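Local coordinates for EmGH1 (Erythrobacter marinus, PDB 5Z87), which probably hydrolyses beta-glucosidic bonds as a family 3 glycoside hydrolase and binds magnesium, at residues C131-L136 and A140-Q145; S193-G198 and G450-K455; S537-A542 and H581-S586. One frame throughout, in Å; residues are numbered along the deposited sequence.

Contact 1. Residues C131-L136 and A140-Q145; sequences CLHGLL and ATQFPQ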
loop_
_atom_site.group_PDB
_atom_site.type_symbol
_atom_site.label_atom_id
_atom_site.label_comp_id
_atom_site.label_asym_id
_atom_site.label_seq_id
_atom_site.Cartn_x
_atom_site.Cartn_y
_atom_site.Cartn_z
ATOM N N CYS A 131 22.737 -12.815 14.603
ATOM C CA CYS A 131 23.932 -12.062 14.235
ATOM C C CYS A 131 23.580 -10.866 13.360
ATOM O O CYS A 131 24.236 -10.605 12.358
ATOM C CB CYS A 131 24.925 -12.951 13.497
ATOM S SG CYS A 131 25.652 -14.255 14.532
ATOM N N LEU A 132 22.541 -10.114 13.734
ATOM C CA LEU A 132 22.050 -9.031 12.877
ATOM C C LEU A 132 23.112 -7.957 12.665
ATOM O O LEU A 132 23.361 -7.526 11.536
ATOM C CB LEU A 132 20.790 -8.410 13.488
ATOM C CG LEU A 132 20.104 -7.281 12.710
ATOM C CD1 LEU A 132 19.642 -7.729 11.336
ATOM C CD2 LEU A 132 18.934 -6.758 13.509
ATOM N N HIS A 133 23.743 -7.510 13.746
ATOM C CA HIS A 133 24.748 -6.452 13.707
ATOM C C HIS A 133 25.822 -6.782 14.734
ATOM O O HIS A 133 26.214 -5.955 15.561
ATOM C CB HIS A 133 24.106 -5.088 13.964
ATOM C CG HIS A 133 23.435 -4.988 15.297
ATOM N ND1 HIS A 133 24.089 -4.541 16.426
ATOM C CD2 HIS A 133 22.187 -5.327 15.694
ATOM C CE1 HIS A 133 23.263 -4.587 17.457
ATOM N NE2 HIS A 133 22.105 -5.067 17.041
ATOM N N GLY A 134 26.307 -8.016 14.669
ATOM C CA GLY A 134 27.078 -8.637 15.724
ATOM C C GLY A 134 26.293 -9.751 16.398
ATOM O O GLY A 134 25.081 -9.894 16.239
ATOM N N LEU A 135 27.013 -10.545 17.171
ATOM C CA LEU A 135 26.389 -11.671 17.850
ATOM C C LEU A 135 25.495 -11.195 18.991
ATOM O O LEU A 135 25.937 -10.455 19.871
ATOM C CB LEU A 135 27.469 -12.606 18.381
ATOM C CG LEU A 135 27.020 -13.660 19.374
ATOM C CD1 LEU A 135 26.155 -14.718 18.699
ATOM C CD2 LEU A 135 28.283 -14.253 19.969
ATOM N N LEU A 136 24.233 -11.624 18.987
ATOM C CA LEU A 136 23.326 -11.308 20.088
ATOM C C LEU A 136 23.674 -12.228 21.253
ATOM O O LEU A 136 23.084 -13.294 21.452
ATOM C CB LEU A 136 21.872 -11.458 19.661
ATOM C CG LEU A 136 20.776 -10.689 20.408
ATOM C CD1 LEU A 136 19.405 -11.113 19.883
ATOM C CD2 LEU A 136 20.815 -10.842 21.927
ATOM N N ALA A 140 29.338 -9.650 23.592
ATOM C CA ALA A 140 29.794 -9.625 22.203
ATOM C C ALA A 140 29.806 -8.198 21.644
ATOM O O ALA A 140 29.069 -7.323 22.108
ATOM C CB ALA A 140 28.914 -10.517 21.327
ATOM N N THR A 141 30.663 -7.976 20.638
ATOM C CA THR A 141 30.801 -6.673 19.988
ATOM C C THR A 141 29.522 -6.287 19.243
ATOM O O THR A 141 29.050 -7.028 18.375
ATOM C CB THR A 141 31.972 -6.689 19.014
ATOM O OG1 THR A 141 33.067 -7.400 19.595
ATOM C CG2 THR A 141 32.409 -5.261 18.668
ATOM N N GLN A 142 28.986 -5.107 19.560
ATOM C CA GLN A 142 27.747 -4.600 18.970
ATOM C C GLN A 142 28.080 -3.554 17.911
ATOM O O GLN A 142 28.346 -2.392 18.231
ATOM C CB GLN A 142 26.847 -4.018 20.051
ATOM C CG GLN A 142 26.313 -5.078 20.978
ATOM C CD GLN A 142 25.777 -6.273 20.210
ATOM O OE1 GLN A 142 24.705 -6.200 19.610
ATOM N NE2 GLN A 142 26.518 -7.384 20.229
ATOM N N PHE A 143 28.057 -3.966 16.652
ATOM C CA PHE A 143 28.310 -3.059 15.546
ATOM C C PHE A 143 27.101 -2.146 15.306
ATOM O O PHE A 143 26.047 -2.291 15.941
ATOM C CB PHE A 143 28.687 -3.894 14.331
ATOM C CG PHE A 143 29.949 -4.676 14.524
ATOM C CD1 PHE A 143 31.188 -4.079 14.314
ATOM C CD2 PHE A 143 29.908 -6.002 14.941
ATOM C CE1 PHE A 143 32.370 -4.798 14.502
ATOM C CE2 PHE A 143 31.083 -6.731 15.126
ATOM C CZ PHE A 143 32.312 -6.132 14.907
ATOM N N PRO A 144 27.223 -1.138 14.431
ATOM C CA PRO A 144 26.040 -0.325 14.120
ATOM C C PRO A 144 24.946 -1.212 13.538
ATOM O O PRO A 144 25.216 -2.230 12.899
ATOM C CB PRO A 144 26.554 0.690 13.092
ATOM C CG PRO A 144 28.032 0.750 13.307
ATOM C CD PRO A 144 28.420 -0.640 13.725
ATOM N N GLN A 145 23.701 -0.827 13.787
ATOM C CA GLN A 145 22.558 -1.565 13.273
ATOM C C GLN A 145 22.641 -1.692 11.749
ATOM O O GLN A 145 23.380 -0.968 11.075
ATOM C CB GLN A 145 21.264 -0.879 13.717
ATOM C CG GLN A 145 19.967 -1.595 13.350
ATOM C CD GLN A 145 19.908 -3.029 13.869
ATOM O OE1 GLN A 145 20.634 -3.913 13.399
ATOM N NE2 GLN A 145 19.019 -3.267 14.820
HETATM O O HOH W 1 29.607 -9.681 17.766
#
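The backbone turns back on itself so that H133 lies opposite F143 and G134 opposite Q142, without regular strand structure; F143 N donates to H133 O at 2.9 Å. A little further on, a water joins L135 N to T141 O, where the two backbones are too far apart to bond directly. G134 suits this place because its positive phi would jam a CB against the preceding carbonyl, and that CB would also run into T141 O.

H133 carries much of the contact. With chi1 at 60°, CG sits between the backbone N and the carbonyl carbon, which sets the ring alongside residues 142-145. Its ND1 makes a weak hydrogen bond of 3.0 Å to F143 O, while NE2 bonds to G451 O of the neighbouring loop. Two amides approach the ring's C-H groups, both steeply inclined to it: Q142 OE1 is 3.1 Å from H133 CE1, and Q145 OE1 is as close to H133 CD2. Glutamine is apt at 142, where the bend at chi2 (-47°) folds the amide back so that NE2 can give to A140 O at 170° and to L135 O of the facing segment. Q142 OE1, in contrast, is buried without a polar partner. L132 brings CD2 against the Q145 amide, whose NE2 is held by E194. Small and apolar, A140 lays its CB 3.9 Å from L135 CB.

The F143 ring turns an edge to G134 CA and has T141 CG2 over one face. It packs between helix 155-171, at V161 and T165, and helix 403-416, at L408 and A409, while T141 OG1 bonds to E168. This loop of the TIM-barrel domain thus leaves strand 126-129, sets F143 between those two helices and, with Q145 as N-cap, enters helix 146-150.

Contact 2. Residues S193-G198 and G450-K455; sequences SEETWG and GGYSPK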
loop_
_atom_site.group_PDB
_atom_site.type_symbol
_atom_site.label_atom_id
_atom_site.label_comp_id
_atom_site.label_asym_id
_atom_site.label_seq_id
_atom_site.Cartn_x
_atom_site.Cartn_y
_atom_site.Cartn_z
ATOM N N SER A 193 12.100 -2.120 10.149
ATOM C CA SER A 193 12.868 -1.434 9.112
ATOM C C SER A 193 14.375 -1.439 9.397
ATOM O O SER A 193 15.186 -1.674 8.489
ATOM C CB SER A 193 12.370 0.006 8.956
ATOM O OG SER A 193 11.003 0.045 8.580
ATOM N N GLU A 194 14.768 -1.177 10.649
ATOM C CA GLU A 194 16.191 -1.027 10.962
ATOM C C GLU A 194 16.999 -2.294 10.688
ATOM O O GLU A 194 18.221 -2.209 10.506
ATOM C CB GLU A 194 16.348 -0.636 12.423
ATOM C CG GLU A 194 15.907 -1.753 13.358
ATOM C CD GLU A 194 15.855 -1.315 14.802
ATOM O OE1 GLU A 194 16.816 -1.582 15.551
ATOM O OE2 GLU A 194 14.850 -0.695 15.182
ATOM N N GLU A 195 16.351 -3.462 10.654
ATOM C CA GLU A 195 17.063 -4.705 10.394
ATOM C C GLU A 195 17.469 -4.869 8.940
ATOM O O GLU A 195 18.260 -5.780 8.646
ATOM C CB GLU A 195 16.212 -5.908 10.777
ATOM C CG GLU A 195 15.634 -5.854 12.148
ATOM C CD GLU A 195 14.878 -7.130 12.451
ATOM O OE1 GLU A 195 14.045 -7.116 13.388
ATOM O OE2 GLU A 195 15.116 -8.133 11.721
ATOM N N THR A 196 16.943 -4.034 8.035
ATOM C CA THR A 196 17.172 -4.177 6.608
ATOM C C THR A 196 18.269 -3.234 6.152
ATOM O O THR A 196 18.696 -2.338 6.877
ATOM C CB THR A 196 15.900 -3.882 5.805
ATOM O OG1 THR A 196 15.660 -2.460 5.794
ATOM C CG2 THR A 196 14.731 -4.618 6.379
ATOM N N TRP A 197 18.686 -3.423 4.903
ATOM C CA TRP A 197 19.677 -2.574 4.264
ATOM C C TRP A 197 19.043 -1.556 3.321
ATOM O O TRP A 197 19.704 -1.046 2.414
ATOM C CB TRP A 197 20.718 -3.450 3.559
ATOM C CG TRP A 197 21.486 -4.245 4.609
ATOM C CD1 TRP A 197 21.019 -5.306 5.328
ATOM C CD2 TRP A 197 22.804 -3.968 5.121
ATOM N NE1 TRP A 197 21.966 -5.727 6.228
ATOM C CE2 TRP A 197 23.075 -4.932 6.114
ATOM C CE3 TRP A 197 23.792 -3.020 4.811
ATOM C CZ2 TRP A 197 24.294 -4.970 6.809
ATOM C CZ3 TRP A 197 25.001 -3.069 5.493
ATOM C CH2 TRP A 197 25.239 -4.035 6.482
ATOM N N GLY A 198 17.783 -1.232 3.530
ATOM C CA GLY A 198 17.184 -0.127 2.823
ATOM C C GLY A 198 16.161 -0.573 1.804
ATOM O O GLY A 198 15.656 -1.698 1.827
ATOM N N GLY A 450 19.764 -0.934 19.124
ATOM C CA GLY A 450 18.748 -1.441 18.227
ATOM C C GLY A 450 18.289 -2.831 18.609
ATOM O O GLY A 450 18.824 -3.482 19.515
ATOM N N GLY A 451 17.263 -3.286 17.887
ATOM C CA GLY A 451 16.768 -4.632 18.082
ATOM C C GLY A 451 17.860 -5.667 17.880
ATOM O O GLY A 451 18.882 -5.425 17.232
ATOM N N TYR A 452 17.650 -6.826 18.491
ATOM C CA TYR A 452 18.564 -7.953 18.327
ATOM C C TYR A 452 19.953 -7.629 18.890
ATOM O O TYR A 452 20.979 -7.927 18.283
ATOM C CB TYR A 452 18.603 -8.391 16.854
ATOM C CG TYR A 452 17.352 -9.187 16.536
ATOM C CD1 TYR A 452 16.181 -8.564 16.106
ATOM C CD2 TYR A 452 17.322 -10.556 16.743
ATOM C CE1 TYR A 452 15.034 -9.304 15.867
ATOM C CE2 TYR A 452 16.194 -11.296 16.503
ATOM C CZ TYR A 452 15.053 -10.675 16.072
ATOM O OH TYR A 452 13.943 -11.449 15.872
ATOM N N SER A 453 19.976 -7.010 20.070
ATOM C CA SER A 453 21.177 -6.652 20.810
ATOM C C SER A 453 21.092 -7.214 22.222
ATOM O O SER A 453 19.995 -7.341 22.780
ATOM C CB SER A 453 21.369 -5.125 20.890
ATOM O OG SER A 453 21.330 -4.513 19.615
ATOM N N PRO A 454 22.234 -7.547 22.829
ATOM C CA PRO A 454 22.220 -8.056 24.210
ATOM C C PRO A 454 21.860 -6.962 25.207
ATOM O O PRO A 454 22.361 -5.837 25.133
ATOM C CB PRO A 454 23.660 -8.544 24.431
ATOM C CG PRO A 454 24.422 -8.245 23.173
ATOM C CD PRO A 454 23.594 -7.320 22.334
ATOM N N LYS A 455 20.992 -7.307 26.152
ATOM C CA LYS A 455 20.546 -6.393 27.188
ATOM C C LYS A 455 21.174 -6.742 28.538
ATOM O O LYS A 455 21.244 -7.920 28.905
ATOM C CB LYS A 455 19.022 -6.408 27.320
ATOM C CG LYS A 455 18.306 -5.730 26.161
ATOM C CD LYS A 455 16.861 -6.161 26.110
ATOM C CE LYS A 455 16.050 -5.302 25.153
ATOM N NZ LYS A 455 14.725 -5.929 24.843
#
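E195 brings its carboxylate obliquely up to the CD1-CE1 side of the Y452 ring, OE1 being 3.5 Å from Y452 CE1 and the two planes 69° apart. The pairing crosses the junction between the two domains of a family 3 glycoside hydrolase: 193-198 follows strand 176-177 of the TIM-barrel domain, and 450-455 belongs to the C-terminal alpha/beta domain. Y452 lines the pocket that holds a dithiothreitol molecule here, and its hydroxyl bonds to E541 of the same pocket. A glutamate suits position 195 because both oxygens are used, OE1 in a salt bridge with R192 and OE2 in a hydrogen bond with N181, so the group beside the tyrosine is firmly oriented.

E194 makes the direct polar link. With chi1 at 67° and the rest of the chain extended, OE1 reaches G451 N at 2.9 Å. That N-H comes from above the carboxylate plane, and the same oxygen also accepts from Q145 NE2. Beside it, G450 CA is only 3.3 Å from E194 OE1; a CB there would collide with this oxygen, and the backbone angles of G450 themselves call for glycine. With an alanine here instead of E194, G451 N-H and one N-H of Q145 would probably lose the acceptor they share, leaving the two loops without their direct hydrogen bond.

The E194 and E195 side chains spring from a short 3-10 turn, closed by S193 O, which accepts from T196 N and, in its carbonyl plane, from T196 OG1 at 2.8 Å.

Contact 3. Residues S537-A542 and H581-S586; sequences STAREA and HGRPLS
Residues 581-586 meet 537-542 through G582 and R583, in two loops that follow the adjacent parallel strands 574-580 and 527-533 of the C-terminal alpha/beta domain. At the start of the segment, H581 sends ND1 to R583 O at 2.7 Å, with the oxygen in the ring plane, while NE2 is taken by D599; an imidazole bonded at both nitrogens probably steadies the turn that leads into the arginine. G582 comes next, its CA 4.4 Å from A539 CB. Glycine fits because a CB would press tightly on that methyl.

R583 then does the reaching. A bend at chi3 (54°) turns the guanidinium toward residues 538-539. NH1 gives a nearly straight bond (172°) of 2.8 Å to T538 O, which lies in the guanidinium plane although NH1 stands above the plane of that carbonyl. Arginine can also serve other carbonyls: NE bonds to P188 O and NH2 to R189 O, both of the barrel domain, and NH2 also to G550 O of its own domain.

T538 OG1 bonds to N535 N, its side chain is about 3 Å from a magnesium ion at the nearest atoms, and it packs on F653 of the second subunit. Over one guanidinium face lies the small A539, its CB 3.4 Å from R583 NH1.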
loop_
_atom_site.group_PDB
_atom_site.type_symbol
_atom_site.label_atom_id
_atom_site.label_comp_id
_atom_site.label_asym_id
_atom_site.label_seq_id
_atom_site.Cartn_x
_atom_site.Cartn_y
_atom_site.Cartn_z
ATOM N N SER A 537 11.835 0.855 21.845
ATOM C CA SER A 537 10.416 0.659 22.112
ATOM C C SER A 537 9.505 1.291 21.056
ATOM O O SER A 537 8.384 0.814 20.868
ATOM C CB SER A 537 10.046 1.222 23.489
ATOM O OG SER A 537 10.401 0.326 24.517
ATOM N N THR A 538 9.940 2.344 20.355
ATOM C CA THR A 538 9.057 2.958 19.363
ATOM C C THR A 538 9.216 2.352 17.971
ATOM O O THR A 538 8.273 2.417 17.172
ATOM C CB THR A 538 9.260 4.479 19.320
ATOM O OG1 THR A 538 10.612 4.808 18.988
ATOM C CG2 THR A 538 8.925 5.083 20.692
ATOM N N ALA A 539 10.370 1.758 17.672
ATOM C CA ALA A 539 10.555 0.872 16.528
ATOM C C ALA A 539 10.996 -0.474 17.089
ATOM O O ALA A 539 12.083 -0.584 17.671
ATOM C CB ALA A 539 11.588 1.419 15.541
ATOM N N ARG A 540 10.145 -1.483 16.958
ATOM C CA ARG A 540 10.539 -2.816 17.382
ATOM C C ARG A 540 9.693 -3.834 16.639
ATOM O O ARG A 540 8.681 -3.511 16.010
ATOM C CB ARG A 540 10.406 -2.999 18.897
ATOM C CG ARG A 540 8.976 -3.143 19.392
ATOM C CD ARG A 540 8.933 -3.530 20.863
ATOM N NE ARG A 540 9.800 -4.668 21.179
ATOM C CZ ARG A 540 10.772 -4.637 22.088
ATOM N NH1 ARG A 540 11.000 -3.523 22.777
ATOM N NH2 ARG A 540 11.508 -5.717 22.318
ATOM N N GLU A 541 10.142 -5.073 16.721
ATOM C CA GLU A 541 9.411 -6.207 16.187
ATOM C C GLU A 541 8.137 -6.428 17.001
ATOM O O GLU A 541 8.200 -6.623 18.216
ATOM C CB GLU A 541 10.312 -7.441 16.237
ATOM C CG GLU A 541 9.653 -8.757 15.846
ATOM C CD GLU A 541 10.621 -9.929 15.970
ATOM O OE1 GLU A 541 11.760 -9.731 16.446
ATOM O OE2 GLU A 541 10.236 -11.048 15.595
ATOM N N ALA A 542 6.983 -6.392 16.340
ATOM C CA ALA A 542 5.713 -6.679 17.011
ATOM C C ALA A 542 5.549 -8.190 17.112
ATOM O O ALA A 542 5.261 -8.851 16.107
ATOM C CB ALA A 542 4.541 -6.056 16.250
ATOM N N HIS A 581 17.921 6.366 16.333
ATOM C CA HIS A 581 16.605 5.801 16.010
ATOM C C HIS A 581 16.758 4.517 15.193
ATOM O O HIS A 581 17.802 4.267 14.582
ATOM C CB HIS A 581 15.761 6.799 15.207
ATOM C CG HIS A 581 16.428 7.254 13.944
ATOM N ND1 HIS A 581 15.993 6.875 12.689
ATOM C CD2 HIS A 581 17.505 8.050 13.740
ATOM C CE1 HIS A 581 16.763 7.430 11.769
ATOM N NE2 HIS A 581 17.696 8.139 12.380
ATOM N N GLY A 582 15.682 3.725 15.161
ATOM C CA GLY A 582 15.622 2.534 14.331
ATOM C C GLY A 582 15.117 2.752 12.909
ATOM O O GLY A 582 15.909 2.789 11.967
ATOM N N ARG A 583 13.809 2.890 12.738
ATOM C CA ARG A 583 13.234 3.099 11.404
ATOM C C ARG A 583 13.673 4.437 10.807
ATOM O O ARG A 583 14.026 5.370 11.533
ATOM C CB ARG A 583 11.715 3.076 11.477
ATOM C CG ARG A 583 11.174 4.188 12.374
ATOM C CD ARG A 583 9.687 4.422 12.174
ATOM N NE ARG A 583 8.919 3.188 12.325
ATOM C CZ ARG A 583 8.584 2.664 13.499
ATOM N NH1 ARG A 583 8.949 3.275 14.626
ATOM N NH2 ARG A 583 7.876 1.539 13.543
ATOM N N PRO A 584 13.635 4.566 9.483
ATOM C CA PRO A 584 13.767 5.902 8.886
ATOM C C PRO A 584 12.682 6.811 9.429
ATOM O O PRO A 584 11.507 6.435 9.470
ATOM C CB PRO A 584 13.589 5.644 7.385
ATOM C CG PRO A 584 13.922 4.179 7.199
ATOM C CD PRO A 584 13.428 3.525 8.461
ATOM N N LEU A 585 13.081 8.015 9.853
ATOM C CA LEU A 585 12.149 9.002 10.396
ATOM C C LEU A 585 12.024 10.206 9.465
ATOM O O LEU A 585 12.940 10.525 8.703
ATOM C CB LEU A 585 12.589 9.472 11.786
ATOM C CG LEU A 585 12.413 8.430 12.899
ATOM C CD1 LEU A 585 13.066 8.883 14.180
ATOM C CD2 LEU A 585 10.944 8.123 13.133
ATOM N N SER A 586 10.880 10.887 9.545
ATOM C CA SER A 586 10.588 12.047 8.702
ATOM C C SER A 586 10.424 13.265 9.602
ATOM O O SER A 586 9.295 13.707 9.873
ATOM C CB SER A 586 9.340 11.823 7.854
ATOM O OG SER A 586 9.587 10.807 6.911
#

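Along the chain the three contacts follow in series, and none encloses or crosses another. Contact 1 closes a tight loop, with just three residues between its segments, before helix 146-150 of the barrel domain. Contact 2 then spans 251 residues to join that domain to the C-terminal one, and contact 3 closes a 38-residue loop within the latter. Contact 2 lies between the others in space, its centre about 9 Å from each of theirs: Q145 of contact 1 reaches G451 O, and S193 packs on P584 of segment 581-586. Contacts 1 and 3 do not touch, so contact 2 connects them across the domain junction beside the pocket.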